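Local atomic coordinates of protein RIF2 (Saccharomyces cerevisiae, PDB entry 4BJ1), a protein that interacts with RAP1 and RIF1 at yeast telomeres, where it takes part in telomere length regulation and transcriptional silencing. Residues M16-L21 with I287-R292; S29-L34 with F216-L221; D144-F149 with N183-V188; F171-S176 with K206-T211; M233-F238 with S247-V252. One frame throughout, in Å; residues are numbered along the deposited sequence.

Contact 1 (M16-L21 with I287-R292); sequences MALQEL and IIVQSR
I288 offers both of its branches to helix 10-26. The ethyl arm, whose CG1 stands beside the backbone N (chi1 -59°), carries CD1 to within 3.9 Å of L21 CD2, with A17 CB a looser neighbour of the same methyl. The other branch turns to L18: I288 CG2 lies 3.8 Å from L18 CD1 as the two side chains run antiparallel alongside one another. One residue on, V289 meets L18 at about a right angle, its CG2 3.9 Å from L18 CD2. L18 also packs on L18 of the second subunit. With an alanine here instead of L18, the methyls of I288 and V289 would probably face a gap. At S291, where helical geometry ends, OG reaches I287 O at 2.7 Å, while S291 N approaches that oxygen from the opposite face of its plane. No hydrogen bond joins the two segments: this is apolar helix-to-helix contact, by which an N-terminal helix is built against the helical AAA+ lid domain.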
# COMPACT_ATOMS: atom_id res chain seq x y z
N MET A 16 6.41 6.06 1.74
CA MET A 16 6.37 4.72 2.30
C MET A 16 5.46 4.65 3.53
O MET A 16 4.78 3.63 3.74
CB MET A 16 7.79 4.23 2.64
CG MET A 16 8.55 3.70 1.45
SD MET A 16 10.16 3.06 1.94
CE MET A 16 10.82 2.59 0.40
N ALA A 17 5.47 5.72 4.34
CA ALA A 17 4.65 5.85 5.54
C ALA A 17 3.20 5.97 5.09
O ALA A 17 2.34 5.29 5.64
CB ALA A 17 5.07 7.07 6.35
N LEU A 18 2.92 6.77 4.06
CA LEU A 18 1.57 6.92 3.54
C LEU A 18 1.00 5.61 3.03
O LEU A 18 -0.10 5.24 3.46
CB LEU A 18 1.48 8.02 2.51
CG LEU A 18 1.23 9.36 3.16
CD1 LEU A 18 1.98 10.46 2.47
CD2 LEU A 18 -0.27 9.65 3.25
N GLN A 19 1.79 4.83 2.26
CA GLN A 19 1.37 3.51 1.80
C GLN A 19 1.18 2.53 2.97
O GLN A 19 0.15 1.86 2.99
CB GLN A 19 2.37 2.95 0.82
CG GLN A 19 1.88 1.72 0.09
CD GLN A 19 3.04 0.84 -0.21
OE1 GLN A 19 3.97 0.72 0.59
NE2 GLN A 19 3.04 0.22 -1.37
N GLU A 20 2.10 2.51 3.97
CA GLU A 20 1.94 1.58 5.09
C GLU A 20 0.77 1.92 5.96
O GLU A 20 0.07 1.01 6.37
CB GLU A 20 3.20 1.38 5.93
CG GLU A 20 3.11 0.03 6.63
CD GLU A 20 4.29 -0.54 7.39
OE1 GLU A 20 5.37 0.09 7.37
OE2 GLU A 20 4.13 -1.61 8.01
N LEU A 21 0.53 3.22 6.24
CA LEU A 21 -0.61 3.66 7.05
C LEU A 21 -1.90 3.21 6.32
O LEU A 21 -2.76 2.59 6.95
CB LEU A 21 -0.53 5.18 7.30
CG LEU A 21 -1.49 5.82 8.31
CD1 LEU A 21 -1.28 5.31 9.75
CD2 LEU A 21 -1.32 7.32 8.30
N ILE A 287 -0.74 14.89 9.31
CA ILE A 287 0.59 15.22 9.84
C ILE A 287 1.69 14.76 8.88
O ILE A 287 2.60 15.55 8.63
CB ILE A 287 0.87 14.79 11.31
CG1 ILE A 287 0.87 13.26 11.49
CG2 ILE A 287 -0.08 15.48 12.31
CD1 ILE A 287 1.42 12.78 12.75
N ILE A 288 1.57 13.54 8.29
CA ILE A 288 2.57 13.03 7.33
C ILE A 288 2.60 13.90 6.09
O ILE A 288 3.65 14.42 5.77
CB ILE A 288 2.41 11.49 7.01
CG1 ILE A 288 2.54 10.64 8.32
CG2 ILE A 288 3.43 11.05 5.95
CD1 ILE A 288 2.00 9.30 8.28
N VAL A 289 1.45 14.08 5.41
CA VAL A 289 1.29 14.89 4.19
C VAL A 289 1.79 16.34 4.39
O VAL A 289 2.66 16.78 3.64
CB VAL A 289 -0.17 14.81 3.65
CG1 VAL A 289 -0.52 15.99 2.77
CG2 VAL A 289 -0.41 13.50 2.92
N GLN A 290 1.28 17.06 5.43
CA GLN A 290 1.65 18.45 5.72
C GLN A 290 3.10 18.68 6.09
O GLN A 290 3.57 19.80 5.94
CB GLN A 290 0.78 19.02 6.83
CG GLN A 290 -0.69 19.14 6.49
CD GLN A 290 -1.53 19.22 7.74
OE1 GLN A 290 -2.76 19.09 7.68
NE2 GLN A 290 -0.90 19.43 8.92
N SER A 291 3.80 17.68 6.63
CA SER A 291 5.20 17.82 7.00
C SER A 291 6.08 17.79 5.77
O SER A 291 5.88 16.94 4.91
CB SER A 291 5.64 16.74 7.98
OG SER A 291 4.92 16.86 9.20
N ARG A 292 7.07 18.70 5.70
CA ARG A 292 7.99 18.79 4.57
C ARG A 292 9.38 18.23 4.89
O ARG A 292 10.18 17.99 3.98
CB ARG A 292 8.03 20.21 4.02
CG ARG A 292 6.74 20.58 3.28
CD ARG A 292 6.88 21.85 2.46
NE ARG A 292 7.85 21.70 1.38
CZ ARG A 292 8.36 22.72 0.69
NH1 ARG A 292 7.99 23.97 0.96
NH2 ARG A 292 9.25 22.50 -0.27

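Contact 2 (S29-L34 with F216-L221); sequences SYVPSL and FEMPIL
Where the outermost strand 213-217 of the AAA+ core sheet runs out toward the first lid helix, F216 and M218 receive V31, just before helix 32-42, and L34 in its first turn. The F216 ring is approached from two directions. L34, with CG anti to the backbone N (chi1 175°), lays CD1 over one face, 3.9 Å from the ring centroid and 17° off the normal, a CH-pi contact. At the ring edge V31 CG2 comes to 3.5 Å from F216 CZ, and S33 OG approaches the same CZ near the ring plane. The M218 chain bends at chi2 (58°), and its CE ends 3.8 Å from V31 CG1, with Y30 OH equally near that methyl and L34 CD2 slightly farther. P219 CD adds a 4.0 Å contact with V31 CG2. The F37 ring also meets F216, and backbone bonds to F51 and D53 hold F216 in the sheet. With no hydrogen bond across it, the junction relies on shape and dispersion rather than on directional bonds.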
# COMPACT_ATOMS: atom_id res chain seq x y z
N SER A 29 -5.88 -8.50 10.03
CA SER A 29 -5.03 -9.42 10.76
C SER A 29 -5.56 -9.65 12.17
O SER A 29 -5.23 -10.68 12.78
CB SER A 29 -3.60 -8.91 10.81
OG SER A 29 -3.11 -8.58 9.52
N TYR A 30 -6.37 -8.69 12.70
CA TYR A 30 -7.00 -8.80 14.02
C TYR A 30 -8.04 -9.93 14.02
O TYR A 30 -8.33 -10.51 15.06
CB TYR A 30 -7.61 -7.47 14.49
CG TYR A 30 -8.65 -6.85 13.56
CD1 TYR A 30 -10.00 -7.13 13.72
CD2 TYR A 30 -8.28 -5.92 12.60
CE1 TYR A 30 -10.96 -6.54 12.89
CE2 TYR A 30 -9.23 -5.33 11.76
CZ TYR A 30 -10.57 -5.63 11.92
OH TYR A 30 -11.50 -5.04 11.10
N VAL A 31 -8.57 -10.25 12.82
CA VAL A 31 -9.53 -11.32 12.59
C VAL A 31 -8.90 -12.36 11.58
O VAL A 31 -9.27 -12.40 10.40
CB VAL A 31 -10.94 -10.76 12.24
CG1 VAL A 31 -10.92 -9.84 11.02
CG2 VAL A 31 -11.97 -11.87 12.11
N PRO A 32 -7.91 -13.19 12.03
CA PRO A 32 -7.27 -14.15 11.11
C PRO A 32 -8.23 -15.17 10.51
O PRO A 32 -8.00 -15.67 9.41
CB PRO A 32 -6.21 -14.82 11.97
CG PRO A 32 -6.69 -14.64 13.36
CD PRO A 32 -7.33 -13.31 13.39
N SER A 33 -9.32 -15.47 11.24
CA SER A 33 -10.39 -16.37 10.85
C SER A 33 -11.09 -15.89 9.58
O SER A 33 -11.58 -16.72 8.82
CB SER A 33 -11.40 -16.52 11.98
OG SER A 33 -11.67 -15.29 12.62
N LEU A 34 -11.10 -14.55 9.33
CA LEU A 34 -11.75 -13.95 8.16
C LEU A 34 -11.04 -14.25 6.84
O LEU A 34 -11.69 -14.65 5.89
CB LEU A 34 -11.95 -12.43 8.34
CG LEU A 34 -12.51 -11.64 7.15
CD1 LEU A 34 -13.96 -11.99 6.87
CD2 LEU A 34 -12.33 -10.16 7.36
N PHE A 216 -20.69 -14.30 8.85
CA PHE A 216 -19.44 -13.90 9.47
C PHE A 216 -19.66 -12.77 10.47
O PHE A 216 -20.02 -11.65 10.08
CB PHE A 216 -18.32 -13.59 8.47
CG PHE A 216 -16.98 -13.62 9.17
CD1 PHE A 216 -16.31 -14.82 9.36
CD2 PHE A 216 -16.42 -12.46 9.69
CE1 PHE A 216 -15.09 -14.86 10.05
CE2 PHE A 216 -15.20 -12.50 10.37
CZ PHE A 216 -14.55 -13.69 10.55
N GLU A 217 -19.48 -13.09 11.76
CA GLU A 217 -19.66 -12.18 12.89
C GLU A 217 -18.39 -11.39 13.14
O GLU A 217 -17.38 -11.92 13.61
CB GLU A 217 -20.11 -12.96 14.14
CG GLU A 217 -20.81 -12.12 15.20
CD GLU A 217 -22.22 -11.65 14.88
OE1 GLU A 217 -23.04 -12.47 14.41
OE2 GLU A 217 -22.51 -10.46 15.13
N MET A 218 -18.44 -10.10 12.81
CA MET A 218 -17.32 -9.19 12.99
C MET A 218 -17.09 -8.99 14.50
O MET A 218 -18.01 -8.58 15.22
CB MET A 218 -17.58 -7.88 12.25
CG MET A 218 -16.36 -7.33 11.56
SD MET A 218 -15.66 -8.48 10.37
CE MET A 218 -14.05 -7.77 10.18
N PRO A 219 -15.90 -9.37 15.01
CA PRO A 219 -15.65 -9.28 16.46
C PRO A 219 -15.64 -7.86 17.02
O PRO A 219 -15.07 -6.94 16.41
CB PRO A 219 -14.28 -9.96 16.63
CG PRO A 219 -13.59 -9.75 15.29
CD PRO A 219 -14.71 -9.90 14.29
N ILE A 220 -16.30 -7.67 18.17
CA ILE A 220 -16.35 -6.39 18.86
C ILE A 220 -15.05 -6.36 19.66
O ILE A 220 -14.81 -7.27 20.46
CB ILE A 220 -17.59 -6.22 19.79
CG1 ILE A 220 -18.91 -6.77 19.17
CG2 ILE A 220 -17.76 -4.77 20.27
CD1 ILE A 220 -19.47 -6.11 17.91
N LEU A 221 -14.19 -5.36 19.40
CA LEU A 221 -12.93 -5.29 20.12
C LEU A 221 -13.15 -4.68 21.49
O LEU A 221 -14.00 -3.79 21.64
CB LEU A 221 -11.88 -4.47 19.36
CG LEU A 221 -11.32 -5.02 18.04
CD1 LEU A 221 -10.26 -4.10 17.50
CD2 LEU A 221 -10.71 -6.40 18.20

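Contact 3 (D144-F149 with N183-V188); sequences DHIVYF and NIAFKV
The F149 ring meets strand 184-192 at its edge, where F186 CB lies 3.8 Å from F149 CE2, while V188 CG2 approaches the ring obliquely; F171 forms an edge-to-face pair with it. The Y148 ring likewise has K187 O at its edge. Just before the two strands, N183 ND2 donates to D144 OD1 over 2.9 Å in a nearly straight bond (169°); D144 OD1 lies in the plane of the N183 amide, while ND2 meets the carboxylate from 36° above its plane. A leucine in place of D144 would probably leave this amide without its acceptor and free to turn. From here on the backbones pair in parallel: H145 N, V147 N and F149 N donate to N183 O, A185 O and K187 O, and H145 O and V147 O accept from A185 N and K187 N. I146 CG2 packs 3.8 Å from K187 CG; the K187 chain bends at chi2 (-69°) and carries NZ to N41 O and K46 O. Strands 145-153 and 184-192, joined through helix 165-180, make a beta-alpha-beta crossover, the repeating element of the P-loop NTPase fold to which ASCE domains belong.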
# COMPACT_ATOMS: atom_id res chain seq x y z
N ASP A 144 -15.91 -20.81 -17.67
CA ASP A 144 -16.46 -20.61 -16.33
C ASP A 144 -16.44 -19.13 -15.94
O ASP A 144 -15.50 -18.42 -16.28
CB ASP A 144 -15.67 -21.44 -15.31
CG ASP A 144 -15.69 -22.94 -15.56
OD1 ASP A 144 -16.79 -23.53 -15.57
OD2 ASP A 144 -14.59 -23.53 -15.71
N HIS A 145 -17.47 -18.66 -15.24
CA HIS A 145 -17.59 -17.27 -14.79
C HIS A 145 -18.05 -17.25 -13.35
O HIS A 145 -18.69 -18.20 -12.91
CB HIS A 145 -18.61 -16.49 -15.63
CG HIS A 145 -18.38 -16.59 -17.10
ND1 HIS A 145 -17.59 -15.68 -17.77
CD2 HIS A 145 -18.82 -17.53 -17.98
CE1 HIS A 145 -17.59 -16.06 -19.03
NE2 HIS A 145 -18.32 -17.18 -19.21
N ILE A 146 -17.73 -16.17 -12.63
CA ILE A 146 -18.15 -15.94 -11.25
C ILE A 146 -18.73 -14.54 -11.21
O ILE A 146 -18.06 -13.57 -11.59
CB ILE A 146 -17.02 -16.14 -10.21
CG1 ILE A 146 -16.69 -17.63 -10.01
CG2 ILE A 146 -17.39 -15.49 -8.87
CD1 ILE A 146 -15.38 -17.93 -9.20
N VAL A 147 -19.98 -14.46 -10.78
CA VAL A 147 -20.69 -13.21 -10.63
C VAL A 147 -20.65 -12.90 -9.15
O VAL A 147 -21.09 -13.73 -8.36
CB VAL A 147 -22.14 -13.34 -11.09
CG1 VAL A 147 -22.67 -12.00 -11.54
CG2 VAL A 147 -22.27 -14.36 -12.19
N TYR A 148 -20.11 -11.74 -8.78
CA TYR A 148 -20.06 -11.32 -7.39
C TYR A 148 -21.03 -10.19 -7.26
O TYR A 148 -20.80 -9.12 -7.82
CB TYR A 148 -18.62 -10.97 -6.93
CG TYR A 148 -18.52 -9.89 -5.87
CD1 TYR A 148 -19.18 -10.00 -4.65
CD2 TYR A 148 -17.74 -8.76 -6.09
CE1 TYR A 148 -19.11 -8.99 -3.68
CE2 TYR A 148 -17.63 -7.75 -5.12
CZ TYR A 148 -18.31 -7.87 -3.92
OH TYR A 148 -18.18 -6.88 -2.97
N PHE A 149 -22.14 -10.47 -6.56
CA PHE A 149 -23.22 -9.53 -6.27
C PHE A 149 -22.91 -8.94 -4.91
O PHE A 149 -22.68 -9.68 -3.96
CB PHE A 149 -24.58 -10.22 -6.24
CG PHE A 149 -25.01 -10.89 -7.53
CD1 PHE A 149 -25.73 -10.19 -8.49
CD2 PHE A 149 -24.74 -12.24 -7.75
CE1 PHE A 149 -26.16 -10.82 -9.66
CE2 PHE A 149 -25.15 -12.87 -8.93
CZ PHE A 149 -25.87 -12.16 -9.87
N ASN A 183 -20.93 -23.88 -14.95
CA ASN A 183 -20.05 -22.92 -15.62
C ASN A 183 -20.26 -21.50 -15.14
O ASN A 183 -19.45 -20.65 -15.45
CB ASN A 183 -20.08 -23.02 -17.15
CG ASN A 183 -19.76 -24.41 -17.66
OD1 ASN A 183 -20.60 -25.08 -18.32
ND2 ASN A 183 -18.56 -24.90 -17.34
N ILE A 184 -21.32 -21.24 -14.36
CA ILE A 184 -21.60 -19.93 -13.74
C ILE A 184 -21.86 -20.15 -12.24
O ILE A 184 -22.74 -20.96 -11.88
CB ILE A 184 -22.74 -19.09 -14.40
CG1 ILE A 184 -22.50 -18.84 -15.88
CG2 ILE A 184 -22.90 -17.77 -13.68
CD1 ILE A 184 -23.75 -18.79 -16.63
N ALA A 185 -21.10 -19.43 -11.39
CA ALA A 185 -21.20 -19.46 -9.92
C ALA A 185 -21.47 -18.07 -9.41
O ALA A 185 -21.03 -17.11 -10.02
CB ALA A 185 -19.91 -20.00 -9.31
N PHE A 186 -22.19 -17.95 -8.29
CA PHE A 186 -22.48 -16.64 -7.73
C PHE A 186 -22.02 -16.55 -6.31
O PHE A 186 -22.09 -17.52 -5.57
CB PHE A 186 -23.97 -16.28 -7.86
CG PHE A 186 -24.97 -17.14 -7.13
CD1 PHE A 186 -25.21 -16.97 -5.77
CD2 PHE A 186 -25.76 -18.06 -7.82
CE1 PHE A 186 -26.16 -17.74 -5.10
CE2 PHE A 186 -26.71 -18.84 -7.15
CZ PHE A 186 -26.92 -18.67 -5.80
N LYS A 187 -21.57 -15.36 -5.93
CA LYS A 187 -21.11 -15.04 -4.59
C LYS A 187 -21.87 -13.80 -4.19
O LYS A 187 -21.57 -12.71 -4.67
CB LYS A 187 -19.57 -14.82 -4.52
CG LYS A 187 -18.71 -15.84 -5.29
CD LYS A 187 -18.68 -17.26 -4.71
CE LYS A 187 -17.77 -18.14 -5.55
NZ LYS A 187 -17.31 -19.35 -4.83
N VAL A 188 -22.93 -13.98 -3.39
CA VAL A 188 -23.74 -12.87 -2.88
C VAL A 188 -23.11 -12.45 -1.56
O VAL A 188 -22.95 -13.29 -0.67
CB VAL A 188 -25.24 -13.23 -2.75
CG1 VAL A 188 -26.06 -12.03 -2.32
CG2 VAL A 188 -25.77 -13.78 -4.05

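Contact 4 (F171-S176 with K206-T211); sequences FINVLS and KKKLNT
S176, which touches L209, turns its hydroxyl back on its own helix: OG lies between the backbone N and the carbonyl carbon (chi1 76°) and donates to N173 O over 3.1 Å, tilted 28° from that carbonyl plane. The bond leaves S176 CB to meet L209, whose CD2 is 3.7 Å away. The same CD2 rests beside a helical backbone bond, 3.6 Å from both S176 N and I172 O. The L209 and L175 side chains cross at about a right angle, L209 CD1 3.8 Å from L175 CD1, and L209 CG is 3.7 Å from I172 CG2. That CG2 is shared, for K208 CB touches it at 3.5 Å. K208 then folds at its third and fourth torsions, bringing CE and NZ near N173 OD1, though too far for a hydrogen bond. L209 is thus the wedge, placed where helix 199-208 ends, entering the surface formed by I172, L175 and S176. Farther along helix 165-180, E179 bonds N210 N and T211 OG1 and so ties that helix to the chain leading to strand 213-217. On its sheet side the helix sets F171 and L175 against strand 184-192, while V174 packs on helix 128-137.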
# COMPACT_ATOMS: atom_id res chain seq x y z
N PHE A 171 -34.25 -10.60 -8.23
CA PHE A 171 -32.88 -10.95 -7.86
C PHE A 171 -32.75 -12.43 -7.54
O PHE A 171 -31.87 -13.08 -8.09
CB PHE A 171 -32.36 -10.06 -6.71
CG PHE A 171 -30.95 -10.33 -6.19
CD1 PHE A 171 -29.91 -10.64 -7.07
CD2 PHE A 171 -30.66 -10.22 -4.84
CE1 PHE A 171 -28.62 -10.88 -6.59
CE2 PHE A 171 -29.36 -10.46 -4.36
CZ PHE A 171 -28.35 -10.77 -5.24
N ILE A 172 -33.64 -12.96 -6.66
CA ILE A 172 -33.65 -14.38 -6.26
C ILE A 172 -34.00 -15.28 -7.47
O ILE A 172 -33.62 -16.46 -7.50
CB ILE A 172 -34.54 -14.63 -5.01
CG1 ILE A 172 -34.12 -13.74 -3.83
CG2 ILE A 172 -34.51 -16.11 -4.60
CD1 ILE A 172 -35.21 -13.60 -2.75
N ASN A 173 -34.67 -14.70 -8.49
CA ASN A 173 -34.99 -15.36 -9.75
C ASN A 173 -33.72 -15.54 -10.62
O ASN A 173 -33.47 -16.63 -11.15
CB ASN A 173 -36.09 -14.59 -10.49
CG ASN A 173 -37.48 -14.70 -9.88
OD1 ASN A 173 -37.72 -15.41 -8.88
ND2 ASN A 173 -38.42 -13.95 -10.43
N VAL A 174 -32.89 -14.48 -10.71
CA VAL A 174 -31.61 -14.51 -11.42
C VAL A 174 -30.72 -15.52 -10.68
O VAL A 174 -30.14 -16.41 -11.32
CB VAL A 174 -30.95 -13.12 -11.56
CG1 VAL A 174 -29.55 -13.22 -12.16
CG2 VAL A 174 -31.80 -12.19 -12.40
N LEU A 175 -30.69 -15.44 -9.35
CA LEU A 175 -29.87 -16.36 -8.57
C LEU A 175 -30.26 -17.83 -8.78
O LEU A 175 -29.36 -18.64 -8.98
CB LEU A 175 -29.81 -16.00 -7.08
CG LEU A 175 -29.15 -14.69 -6.69
CD1 LEU A 175 -29.23 -14.49 -5.22
CD2 LEU A 175 -27.71 -14.63 -7.12
N SER A 176 -31.57 -18.15 -8.82
CA SER A 176 -32.00 -19.54 -9.04
C SER A 176 -31.64 -20.03 -10.46
O SER A 176 -31.36 -21.21 -10.63
CB SER A 176 -33.47 -19.76 -8.69
OG SER A 176 -34.37 -19.24 -9.67
N LYS A 206 -33.13 -17.78 1.96
CA LYS A 206 -33.16 -19.15 2.49
C LYS A 206 -34.33 -19.97 1.91
O LYS A 206 -34.12 -21.09 1.45
CB LYS A 206 -33.18 -19.15 4.03
N LYS A 207 -35.55 -19.38 1.91
CA LYS A 207 -36.79 -20.01 1.45
C LYS A 207 -36.86 -20.32 -0.05
O LYS A 207 -37.37 -21.38 -0.42
CB LYS A 207 -38.02 -19.18 1.86
N LYS A 208 -36.39 -19.39 -0.90
CA LYS A 208 -36.48 -19.52 -2.36
C LYS A 208 -35.25 -20.18 -3.07
O LYS A 208 -35.37 -20.58 -4.23
CB LYS A 208 -36.78 -18.15 -2.99
CG LYS A 208 -38.23 -17.67 -2.88
CD LYS A 208 -38.47 -16.28 -3.54
CE LYS A 208 -38.41 -16.26 -5.06
NZ LYS A 208 -39.56 -16.97 -5.69
N LEU A 209 -34.08 -20.27 -2.39
CA LEU A 209 -32.87 -20.84 -3.01
C LEU A 209 -32.38 -22.16 -2.39
O LEU A 209 -32.74 -22.49 -1.25
CB LEU A 209 -31.70 -19.83 -3.04
CG LEU A 209 -31.85 -18.58 -3.89
CD1 LEU A 209 -30.63 -17.71 -3.76
CD2 LEU A 209 -32.06 -18.90 -5.35
N ASN A 210 -31.54 -22.88 -3.16
CA ASN A 210 -30.95 -24.16 -2.77
C ASN A 210 -29.55 -24.00 -2.20
O ASN A 210 -29.02 -24.92 -1.58
CB ASN A 210 -31.02 -25.17 -3.91
CG ASN A 210 -32.43 -25.72 -4.12
OD1 ASN A 210 -33.00 -25.63 -5.21
ND2 ASN A 210 -33.03 -26.28 -3.07
N THR A 211 -28.97 -22.81 -2.37
CA THR A 211 -27.65 -22.47 -1.84
C THR A 211 -27.83 -22.04 -0.39
O THR A 211 -28.60 -21.13 -0.11
CB THR A 211 -26.97 -21.44 -2.75
OG1 THR A 211 -26.43 -22.13 -3.87
CG2 THR A 211 -25.90 -20.64 -2.04

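Contact 5 (M233-F238 with S247-V252); sequences MIKFTF and SYNSLV
The irregular chain of 233-238 passes beside helix 243-257, with K235 CA 6.0 Å from N249 CA. The N249 amide works as a two-pronged clamp on F236: N249 OD1 accepts from F236 N at 3.1 Å on a lone pair in the carbonyl plane, and N249 ND2 donates to F236 O at 2.9 Å. Y248 grips the chain two residues earlier, its OH donating to I234 O over 2.6 Å in the plane of that carbonyl; the hydroxyl also bonds Y284 OH. Both segments belong to the AAA+ lid domain, a helical unit in which the 233-238 chain links helices 223-233 and 243-257. The F236 and Y248 rings are nearly parallel, 12° apart in plane, yet slid so far, with centroids 4.8 Å apart, that they barely overlap. CG of Y248 stands anti to the backbone N (chi1 170°), which points the phenol toward I234. I234 CD1 packs 3.6 Å from V252 CG1, and K235 sends its NZ to T253 OG1.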
# COMPACT_ATOMS: atom_id res chain seq x y z
N MET A 233 -1.25 0.45 14.05
CA MET A 233 -1.59 1.21 12.85
C MET A 233 -0.55 2.29 12.52
O MET A 233 -0.27 2.51 11.34
CB MET A 233 -3.00 1.81 12.97
CG MET A 233 -3.61 2.20 11.63
SD MET A 233 -5.20 3.04 11.81
CE MET A 233 -4.79 4.53 11.18
N ILE A 234 0.02 2.96 13.55
CA ILE A 234 0.98 4.04 13.32
C ILE A 234 2.45 3.57 13.54
O ILE A 234 3.37 4.39 13.56
CB ILE A 234 0.59 5.29 14.12
CG1 ILE A 234 0.63 5.03 15.65
CG2 ILE A 234 -0.78 5.79 13.64
CD1 ILE A 234 0.44 6.27 16.56
N LYS A 235 2.67 2.25 13.63
CA LYS A 235 4.02 1.69 13.72
C LYS A 235 4.32 1.19 12.31
O LYS A 235 3.48 0.50 11.70
CB LYS A 235 4.12 0.52 14.73
CG LYS A 235 3.81 0.87 16.19
CD LYS A 235 4.77 1.87 16.84
CE LYS A 235 4.52 1.96 18.33
NZ LYS A 235 5.07 0.78 19.07
N PHE A 236 5.50 1.58 11.79
CA PHE A 236 5.89 1.20 10.45
C PHE A 236 6.99 0.15 10.44
O PHE A 236 7.83 0.11 11.35
CB PHE A 236 6.25 2.42 9.61
CG PHE A 236 5.18 3.49 9.53
CD1 PHE A 236 3.85 3.15 9.31
CD2 PHE A 236 5.52 4.84 9.64
CE1 PHE A 236 2.86 4.14 9.25
CE2 PHE A 236 4.53 5.82 9.56
CZ PHE A 236 3.21 5.47 9.37
N THR A 237 6.98 -0.69 9.39
CA THR A 237 7.90 -1.80 9.22
C THR A 237 8.79 -1.75 7.98
O THR A 237 9.64 -2.65 7.82
CB THR A 237 7.13 -3.13 9.25
OG1 THR A 237 6.38 -3.27 8.05
CG2 THR A 237 6.29 -3.30 10.51
N PHE A 238 8.63 -0.73 7.12
CA PHE A 238 9.47 -0.60 5.91
C PHE A 238 10.91 -0.23 6.31
O PHE A 238 11.08 0.36 7.37
CB PHE A 238 8.87 0.41 4.92
CG PHE A 238 8.70 1.80 5.47
CD1 PHE A 238 9.75 2.72 5.42
CD2 PHE A 238 7.49 2.21 6.01
CE1 PHE A 238 9.60 4.01 5.94
CE2 PHE A 238 7.31 3.51 6.47
CZ PHE A 238 8.38 4.40 6.46
N SER A 247 14.14 5.89 14.84
CA SER A 247 13.79 7.21 15.39
C SER A 247 12.28 7.39 15.40
O SER A 247 11.72 7.73 16.44
CB SER A 247 14.39 8.34 14.55
OG SER A 247 15.78 8.21 14.38
N TYR A 248 11.62 7.15 14.23
CA TYR A 248 10.19 7.30 14.14
C TYR A 248 9.46 6.40 15.16
O TYR A 248 8.71 6.92 15.98
CB TYR A 248 9.66 7.12 12.68
CG TYR A 248 8.15 7.04 12.65
CD1 TYR A 248 7.36 8.19 12.65
CD2 TYR A 248 7.50 5.81 12.74
CE1 TYR A 248 5.97 8.13 12.73
CE2 TYR A 248 6.11 5.73 12.81
CZ TYR A 248 5.35 6.89 12.82
OH TYR A 248 3.99 6.82 12.95
N ASN A 249 9.70 5.08 15.12
CA ASN A 249 9.00 4.17 16.01
C ASN A 249 9.36 4.37 17.50
O ASN A 249 8.46 4.24 18.33
CB ASN A 249 9.15 2.73 15.57
CG ASN A 249 8.43 2.40 14.30
OD1 ASN A 249 7.30 2.84 14.03
ND2 ASN A 249 9.06 1.61 13.47
N SER A 250 10.61 4.73 17.83
CA SER A 250 10.95 4.97 19.23
C SER A 250 10.16 6.15 19.80
O SER A 250 9.62 6.02 20.91
CB SER A 250 12.44 5.21 19.41
OG SER A 250 13.13 4.02 19.07
N LEU A 251 10.04 7.26 19.02
CA LEU A 251 9.31 8.47 19.42
C LEU A 251 7.88 8.12 19.69
O LEU A 251 7.37 8.49 20.75
CB LEU A 251 9.39 9.58 18.35
CG LEU A 251 8.68 10.88 18.76
CD1 LEU A 251 9.56 11.74 19.61
CD2 LEU A 251 8.19 11.64 17.56
N VAL A 252 7.24 7.38 18.77
CA VAL A 252 5.85 6.94 18.91
C VAL A 252 5.69 6.09 20.19
O VAL A 252 4.89 6.47 21.04
CB VAL A 252 5.27 6.24 17.64
CG1 VAL A 252 3.81 5.87 17.84
CG2 VAL A 252 5.44 7.10 16.39

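In the fold
From the N terminus, helix 10-26 opens the long loop that contact 1 closes at the end of helix 276-290, and every other contact falls within it. Contact 2 closes a second loop, from the start of helix 32-42 to the chain leaving the last strand; contacts 3 and 4 lie inside. Those two cross: their segments alternate along strand 145-153, helix 165-180, strand 184-192 and helix 199-208, touching where L175 packs on F149, F186 and V188. Contact 5 follows in series and meets contact 1 where E20 bonds T237 N. Contacts 3 and 4 thus lie in the core, contact 5 in the lid; contact 1 joins the N-terminal helix to the lid, with contact 2 between.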